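Local coordinates for insecticidal crystal protein Cry7Cal (PDB 5ZI1) that acts as an insecticidal toxin against the locust Locusta migratoria manilensis, probably by binding receptors in the host as other delta endotoxins do, at residues I67-T72 and G135-L140; N480-V484 and N503-N507; A529-V535 and T585-Y591. All blocks are in the same frame, centred on the assembly; numbering follows the deposited sequence.

Overall arrangement
The three contacts fall in two of the three domains of a delta endotoxin. Contact 1 belongs to the helical N-terminal domain, its centre about 40 Å from that of contact 3 and about 45 Å from that of contact 2; contacts 2 and 3 share the C-terminal beta domain, with centres about 14 Å apart. Contact 1, partly buried, joins two interhelical loops mainly through an aromatic ring, a proline and aliphatic branches. Contact 2, at the surface, rests on a proline packed against an amide and two aliphatic touches. Contact 3, partly buried, depends on a row of hydrogen bonds, because one strand pairing is prolonged there into irregular chain.

Contact 1. Residues I67-T72 and G135-L140; sequences INQEIT and GFEGPL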
loop_
_atom_site.group_PDB
_atom_site.type_symbol
_atom_site.label_atom_id
_atom_site.label_comp_id
_atom_site.label_asym_id
_atom_site.label_seq_id
_atom_site.Cartn_x
_atom_site.Cartn_y
_atom_site.Cartn_z
ATOM N N ILE A 67 6.207 -7.259 -17.010
ATOM C CA ILE A 67 7.618 -6.946 -17.229
ATOM C C ILE A 67 8.158 -7.556 -18.509
ATOM O O ILE A 67 9.366 -7.470 -18.758
ATOM C CB ILE A 67 8.490 -7.384 -16.052
ATOM C CG1 ILE A 67 8.548 -8.910 -15.964
ATOM C CG2 ILE A 67 7.953 -6.819 -14.823
ATOM C CD1 ILE A 67 9.515 -9.390 -14.897
ATOM N N ASN A 68 7.314 -8.216 -19.296
ATOM C CA ASN A 68 7.704 -8.675 -20.620
ATOM C C ASN A 68 8.908 -9.620 -20.539
ATOM O O ASN A 68 9.962 -9.385 -21.127
ATOM C CB ASN A 68 7.983 -7.469 -21.522
ATOM C CG ASN A 68 8.084 -7.840 -22.970
ATOM O OD1 ASN A 68 7.469 -8.811 -23.418
ATOM N ND2 ASN A 68 8.865 -7.074 -23.721
ATOM N N GLN A 69 8.740 -10.687 -19.763
ATOM C CA GLN A 69 9.720 -11.765 -19.715
ATOM C C GLN A 69 8.996 -13.040 -19.329
ATOM O O GLN A 69 8.356 -13.098 -18.273
ATOM C CB GLN A 69 10.851 -11.473 -18.725
ATOM C CG GLN A 69 12.054 -12.393 -18.920
ATOM C CD GLN A 69 12.581 -12.988 -17.620
ATOM O OE1 GLN A 69 12.972 -12.266 -16.696
ATOM N NE2 GLN A 69 12.604 -14.312 -17.549
ATOM N N GLU A 70 9.092 -14.054 -20.172
ATOM C CA GLU A 70 8.430 -15.311 -19.869
ATOM C C GLU A 70 9.325 -16.150 -18.959
ATOM O O GLU A 70 10.512 -15.882 -18.805
ATOM C CB GLU A 70 8.089 -16.071 -21.159
ATOM C CG GLU A 70 6.773 -16.875 -21.108
ATOM C CD GLU A 70 5.520 -16.003 -21.285
ATOM O OE1 GLU A 70 4.446 -16.360 -20.727
ATOM O OE2 GLU A 70 5.610 -14.960 -21.979
ATOM N N ILE A 71 8.725 -17.153 -18.334
ATOM C CA ILE A 71 9.432 -18.139 -17.534
ATOM C C ILE A 71 9.483 -19.442 -18.324
ATOM O O ILE A 71 8.496 -19.832 -18.959
ATOM C CB ILE A 71 8.740 -18.340 -16.168
ATOM C CG1 ILE A 71 8.479 -16.992 -15.494
ATOM C CG2 ILE A 71 9.589 -19.211 -15.251
ATOM C CD1 ILE A 71 7.584 -17.071 -14.275
ATOM N N THR A 72 10.639 -20.106 -18.297
ATOM C CA THR A 72 10.781 -21.392 -18.969
ATOM C C THR A 72 9.976 -22.462 -18.243
ATOM O O THR A 72 9.883 -22.465 -17.009
ATOM C CB THR A 72 12.255 -21.807 -19.047
ATOM O OG1 THR A 72 12.835 -21.848 -17.730
ATOM C CG2 THR A 72 13.022 -20.838 -19.923
ATOM N N GLY A 135 17.831 -15.671 -13.368
ATOM C CA GLY A 135 17.290 -15.311 -14.655
ATOM C C GLY A 135 15.790 -15.060 -14.677
ATOM O O GLY A 135 15.283 -14.507 -15.670
ATOM N N PHE A 136 15.069 -15.437 -13.615
ATOM C CA PHE A 136 13.616 -15.336 -13.580
ATOM C C PHE A 136 13.093 -14.686 -12.305
ATOM O O PHE A 136 11.882 -14.754 -12.048
ATOM C CB PHE A 136 12.996 -16.726 -13.748
ATOM C CG PHE A 136 13.417 -17.408 -15.014
ATOM C CD1 PHE A 136 12.697 -17.221 -16.190
ATOM C CD2 PHE A 136 14.562 -18.207 -15.042
ATOM C CE1 PHE A 136 13.087 -17.828 -17.355
ATOM C CE2 PHE A 136 14.965 -18.825 -16.212
ATOM C CZ PHE A 136 14.227 -18.638 -17.371
ATOM N N GLU A 137 13.966 -14.057 -11.509
ATOM C CA GLU A 137 13.548 -13.483 -10.235
ATOM C C GLU A 137 12.438 -12.459 -10.423
ATOM O O GLU A 137 11.528 -12.362 -9.593
ATOM C CB GLU A 137 14.742 -12.850 -9.522
ATOM C CG GLU A 137 15.903 -13.792 -9.314
ATOM C CD GLU A 137 16.919 -13.728 -10.438
ATOM O OE1 GLU A 137 16.525 -13.650 -11.633
ATOM O OE2 GLU A 137 18.124 -13.740 -10.111
ATOM N N GLY A 138 12.504 -11.681 -11.495
ATOM C CA GLY A 138 11.457 -10.744 -11.844
ATOM C C GLY A 138 10.087 -11.381 -12.009
ATOM O O GLY A 138 9.172 -11.137 -11.217
ATOM N N PRO A 139 9.898 -12.201 -13.046
ATOM C CA PRO A 139 8.545 -12.735 -13.291
ATOM C C PRO A 139 8.023 -13.600 -12.153
ATOM O O PRO A 139 6.807 -13.802 -12.060
ATOM C CB PRO A 139 8.709 -13.532 -14.595
ATOM C CG PRO A 139 10.161 -13.821 -14.679
ATOM C CD PRO A 139 10.852 -12.639 -14.079
ATOM N N LEU A 140 8.894 -14.086 -11.277
ATOM C CA LEU A 140 8.531 -14.903 -10.124
ATOM C C LEU A 140 8.284 -14.090 -8.861
ATOM O O LEU A 140 8.069 -14.684 -7.799
ATOM C CB LEU A 140 9.643 -15.917 -9.812
ATOM C CG LEU A 140 9.831 -17.098 -10.747
ATOM C CD1 LEU A 140 11.055 -17.936 -10.327
ATOM C CD2 LEU A 140 8.568 -17.927 -10.762
#
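In the helical N-terminal domain, I71 and F136 meet where two interhelical loops lie side by side: I67-T72 joins helix 54-67 to helix 73-101, and G135-L140 leads into helix 141-165. The phenyl ring of F136 brings CD1 to 3.8 Å from I71 CG2, while its CZ end reaches T72, with F136 CZ 3.5 Å from T72 OG1. At the ring edge, near its plane, sits E70 O. Q69 crosses this ring at about a right angle, its amide plane turned 53° from that of the phenyl. A bend at chi2 (-133°) sets the Q69 amide between the loops, where Q69 NE2 donates to E70 O of its own loop at 2.9 Å and weakly to G135 O. In delta endotoxins this domain is a helix bundle, and P139 fills the seam between its loops. I71 CG1 lies 3.6 Å from P139 CB, and I67 CD1 closes on the other end of the proline ring, 3.6 Å from P139 CD. Deeper in, I71 CD1 touches L140 CD2 at 3.7 Å, and M60 of helix 54-67 packs against both residues. E64 OE1 accepts a hydrogen bond from the backbone N of I71.

Contact 2. Residues N480-V484 and N503-N507; sequences NTAGV and NLPSN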
loop_
_atom_site.group_PDB
_atom_site.type_symbol
_atom_site.label_atom_id
_atom_site.label_comp_id
_atom_site.label_asym_id
_atom_site.label_seq_id
_atom_site.Cartn_x
_atom_site.Cartn_y
_atom_site.Cartn_z
ATOM N N ASN A 480 7.578 20.662 10.496
ATOM C CA ASN A 480 8.363 21.882 10.601
ATOM C C ASN A 480 8.680 22.430 9.214
ATOM O O ASN A 480 8.713 21.695 8.222
ATOM C CB ASN A 480 9.655 21.618 11.372
ATOM C CG ASN A 480 10.128 22.833 12.134
ATOM O OD1 ASN A 480 9.806 23.960 11.769
ATOM N ND2 ASN A 480 10.889 22.611 13.205
ATOM N N THR A 481 8.927 23.741 9.153
ATOM C CA THR A 481 9.141 24.403 7.869
ATOM C C THR A 481 10.468 24.039 7.222
ATOM O O THR A 481 10.619 24.217 6.009
ATOM C CB THR A 481 9.062 25.919 8.034
ATOM O OG1 THR A 481 10.048 26.355 8.980
ATOM C CG2 THR A 481 7.679 26.319 8.516
ATOM N N ALA A 482 11.430 23.540 7.991
ATOM C CA ALA A 482 12.711 23.159 7.430
ATOM C C ALA A 482 13.225 21.944 8.179
ATOM O O ALA A 482 12.777 21.635 9.287
ATOM C CB ALA A 482 13.728 24.305 7.493
ATOM N N GLY A 483 14.158 21.240 7.544
ATOM C CA GLY A 483 14.759 20.069 8.143
ATOM C C GLY A 483 13.891 18.834 8.187
ATOM O O GLY A 483 14.353 17.800 8.682
ATOM N N VAL A 484 12.656 18.900 7.692
ATOM C CA VAL A 484 11.740 17.766 7.667
ATOM C C VAL A 484 11.221 17.594 6.252
ATOM O O VAL A 484 10.553 18.489 5.721
ATOM C CB VAL A 484 10.559 17.954 8.625
ATOM C CG1 VAL A 484 9.715 16.697 8.629
ATOM C CG2 VAL A 484 11.053 18.307 10.026
ATOM N N ASN A 503 19.281 21.187 10.013
ATOM C CA ASN A 503 18.339 22.012 9.269
ATOM C C ASN A 503 17.014 22.212 9.993
ATOM O O ASN A 503 16.163 22.962 9.497
ATOM C CB ASN A 503 18.077 21.409 7.889
ATOM C CG ASN A 503 19.241 21.591 6.949
ATOM O OD1 ASN A 503 20.000 22.555 7.064
ATOM N ND2 ASN A 503 19.397 20.663 6.013
ATOM N N LEU A 504 16.817 21.568 11.139
ATOM C CA LEU A 504 15.646 21.832 11.963
ATOM C C LEU A 504 15.674 23.268 12.472
ATOM O O LEU A 504 16.656 23.668 13.113
ATOM C CB LEU A 504 15.591 20.877 13.147
ATOM C CG LEU A 504 14.750 19.612 13.009
ATOM C CD1 LEU A 504 14.673 18.901 14.354
ATOM C CD2 LEU A 504 13.365 19.932 12.492
ATOM N N PRO A 505 14.646 24.072 12.210
ATOM C CA PRO A 505 14.568 25.378 12.879
ATOM C C PRO A 505 14.498 25.245 14.384
ATOM O O PRO A 505 15.148 26.004 15.110
ATOM C CB PRO A 505 13.276 25.992 12.309
ATOM C CG PRO A 505 12.989 25.236 11.059
ATOM C CD PRO A 505 13.524 23.849 11.287
ATOM N N SER A 506 13.715 24.291 14.874
ATOM C CA SER A 506 13.539 24.085 16.300
ATOM C C SER A 506 13.422 22.583 16.541
ATOM O O SER A 506 13.624 21.766 15.635
ATOM C CB SER A 506 12.321 24.867 16.820
ATOM O OG SER A 506 11.109 24.202 16.513
ATOM N N ASN A 507 13.092 22.215 17.778
ATOM C CA ASN A 507 13.015 20.808 18.133
ATOM C C ASN A 507 11.809 20.113 17.513
ATOM O O ASN A 507 11.825 18.885 17.366
ATOM C CB ASN A 507 12.961 20.660 19.657
ATOM C CG ASN A 507 14.275 21.010 20.334
ATOM O OD1 ASN A 507 15.328 21.134 19.690
ATOM N ND2 ASN A 507 14.219 21.165 21.650
#
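P505 and N480 supply the main side-chain meeting here, approaching from opposite directions so that the amide lays its face over the CG-CD edge of the proline ring. N480 ND2 lies 3.5 Å from P505 CD, and N480 OD1 is equally close, 3.5 Å, to P505 CG. Apolar touches flank this pair. A482 CB stands 3.8 Å from P505 CG, and V484 CG2 meets L504 CD2 at 3.8 Å. The leucine sets out away from the other loop; chi1 at -95°, off the usual staggered positions, swings the side chain round, and CD2, the branch not extended from CA, reaches that loop, while I499 and K582 also touch the side chain. The backbone takes part too: A482 O lies 3.1 Å from P505 CD on the ring, and the CA atoms of G483 and N503 are only 4.2 Å apart. G483 N points too poorly at N503 O to bond with it. N480 hydrogen-bonds within its own loop and to Q508, just beyond the other: N480 OD1 accepts T481 N at 2.8 Å and ND2 is bound to Q508 O, which together fix the amide against P505. Both loops pass between the two sheets of the C-terminal domain, loop 480-484 after strand 478-479, loop 503-507 before strand 508-513, a crossing characteristic of the jelly-roll beta sandwich forming the third domain of Cry toxins.

Contact 3. Residues A529-V535 and T585-Y591; sequences AATGDGV and TSNCTIY
The phenol ring of Y591 stands beside A529, with A529 O at its edge, near the ring plane, and A529 CB 4.0 Å from Y591 CD1. L557 and K498 also touch this tyrosine. A529 and Y591 form an antiparallel hydrogen-bonded pair between strands 521-530 and 589-599, while the next, non-hydrogen-bonded pair turns A530 and I590 to the opposite face of the sheet, where F547 touches both. T531 N continues the ladder by donating to T589 O at 3.0 Å. Then the side chain takes over: with chi1 at 54°, OG1 sits between the T531 backbone N and carbonyl carbon and receives T589 N at 2.8 Å, in a nearly straight bond (173°). Beyond it, D533 O is gripped twice by one residue, by S586 N almost head-on at 2.8 Å and by S586 OG on an in-plane lone pair at 2.9 Å. T585 OG1, hydrogen-bonded to I581 O, accepts V535 N at 3.2 Å. G532 and G534 bring bare backbone up to C588 and T585. The hydroxyls of T531, S586 and T585, with S586 N, thus carry the pairing past the regular ladder, through chain that crosses from one sheet of the sandwich to the other.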
loop_
_atom_site.group_PDB
_atom_site.type_symbol
_atom_site.label_atom_id
_atom_site.label_comp_id
_atom_site.label_asym_id
_atom_site.label_seq_id
_atom_site.Cartn_x
_atom_site.Cartn_y
_atom_site.Cartn_z
ATOM N N ALA A 529 15.017 5.169 12.077
ATOM C CA ALA A 529 16.348 4.885 11.582
ATOM C C ALA A 529 17.159 6.162 11.705
ATOM O O ALA A 529 16.610 7.262 11.578
ATOM C CB ALA A 529 16.332 4.397 10.130
ATOM N N ALA A 530 18.461 6.017 11.981
ATOM C CA ALA A 530 19.281 7.195 12.217
ATOM C C ALA A 530 20.730 6.866 11.905
ATOM O O ALA A 530 21.167 5.727 12.076
ATOM C CB ALA A 530 19.144 7.701 13.664
ATOM N N THR A 531 21.455 7.886 11.437
ATOM C CA THR A 531 22.878 7.827 11.134
ATOM C C THR A 531 23.743 8.314 12.287
ATOM O O THR A 531 24.976 8.306 12.169
ATOM C CB THR A 531 23.192 8.670 9.899
ATOM O OG1 THR A 531 22.699 9.997 10.103
ATOM C CG2 THR A 531 22.538 8.079 8.650
ATOM N N GLY A 532 23.127 8.755 13.383
ATOM C CA GLY A 532 23.863 9.214 14.544
ATOM C C GLY A 532 22.969 9.162 15.760
ATOM O O GLY A 532 21.801 8.771 15.689
ATOM N N ASP A 533 23.533 9.591 16.880
ATOM C CA ASP A 533 22.882 9.524 18.178
ATOM C C ASP A 533 22.082 10.795 18.437
ATOM O O ASP A 533 22.404 11.871 17.924
ATOM C CB ASP A 533 23.928 9.338 19.297
ATOM C CG ASP A 533 24.998 8.285 18.957
ATOM O OD1 ASP A 533 24.705 7.322 18.204
ATOM O OD2 ASP A 533 26.138 8.408 19.460
ATOM N N GLY A 534 21.059 10.676 19.270
ATOM C CA GLY A 534 20.357 11.865 19.714
ATOM C C GLY A 534 19.265 11.550 20.705
ATOM O O GLY A 534 19.207 10.449 21.261
ATOM N N VAL A 535 18.376 12.531 20.899
ATOM C CA VAL A 535 17.340 12.478 21.922
ATOM C C VAL A 535 16.007 12.862 21.293
ATOM O O VAL A 535 15.913 13.872 20.588
ATOM C CB VAL A 535 17.679 13.401 23.113
ATOM C CG1 VAL A 535 16.526 13.470 24.081
ATOM C CG2 VAL A 535 18.924 12.899 23.824
ATOM N N THR A 585 21.519 16.167 20.074
ATOM C CA THR A 585 21.453 15.258 18.942
ATOM C C THR A 585 22.638 15.534 18.028
ATOM O O THR A 585 22.986 16.693 17.780
ATOM C CB THR A 585 20.120 15.423 18.191
ATOM O OG1 THR A 585 19.041 15.033 19.050
ATOM C CG2 THR A 585 20.074 14.568 16.917
ATOM N N SER A 586 23.264 14.468 17.540
ATOM C CA SER A 586 24.409 14.618 16.656
ATOM C C SER A 586 23.985 15.257 15.330
ATOM O O SER A 586 22.811 15.541 15.085
ATOM C CB SER A 586 25.068 13.265 16.408
ATOM O OG SER A 586 24.168 12.386 15.741
ATOM N N ASN A 587 24.969 15.493 14.464
ATOM C CA ASN A 587 24.724 16.069 13.145
ATOM C C ASN A 587 24.427 14.918 12.188
ATOM O O ASN A 587 25.276 14.463 11.425
ATOM C CB ASN A 587 25.921 16.897 12.698
ATOM C CG ASN A 587 25.683 17.599 11.386
ATOM O OD1 ASN A 587 24.608 17.490 10.797
ATOM N ND2 ASN A 587 26.688 18.328 10.916
ATOM N N CYS A 588 23.190 14.432 12.244
ATOM C CA CYS A 588 22.827 13.191 11.585
ATOM C C CYS A 588 21.495 13.358 10.859
ATOM O O CYS A 588 20.904 14.442 10.826
ATOM C CB CYS A 588 22.738 12.047 12.595
ATOM S SG CYS A 588 21.426 12.285 13.806
ATOM N N THR A 589 21.032 12.252 10.281
ATOM C CA THR A 589 19.734 12.141 9.636
ATOM C C THR A 589 18.924 11.102 10.396
ATOM O O THR A 589 19.461 10.064 10.804
ATOM C CB THR A 589 19.895 11.760 8.137
ATOM O OG1 THR A 589 20.435 12.877 7.428
ATOM C CG2 THR A 589 18.567 11.392 7.481
ATOM N N ILE A 590 17.647 11.413 10.621
ATOM C CA ILE A 590 16.708 10.549 11.329
ATOM C C ILE A 590 15.519 10.296 10.415
ATOM O O ILE A 590 15.000 11.223 9.781
ATOM C CB ILE A 590 16.232 11.174 12.660
ATOM C CG1 ILE A 590 17.404 11.417 13.609
ATOM C CG2 ILE A 590 15.192 10.305 13.333
ATOM C CD1 ILE A 590 17.728 12.865 13.751
ATOM N N TYR A 591 15.088 9.043 10.348
ATOM C CA TYR A 591 13.907 8.665 9.593
ATOM C C TYR A 591 12.863 8.153 10.567
ATOM O O TYR A 591 13.177 7.339 11.439
ATOM C CB TYR A 591 14.234 7.595 8.552
ATOM C CG TYR A 591 15.331 7.989 7.607
ATOM C CD1 TYR A 591 16.663 7.695 7.901
ATOM C CD2 TYR A 591 15.042 8.658 6.414
ATOM C CE1 TYR A 591 17.675 8.057 7.044
ATOM C CE2 TYR A 591 16.052 9.014 5.536
ATOM C CZ TYR A 591 17.362 8.710 5.853
ATOM O OH TYR A 591 18.371 9.075 4.986
#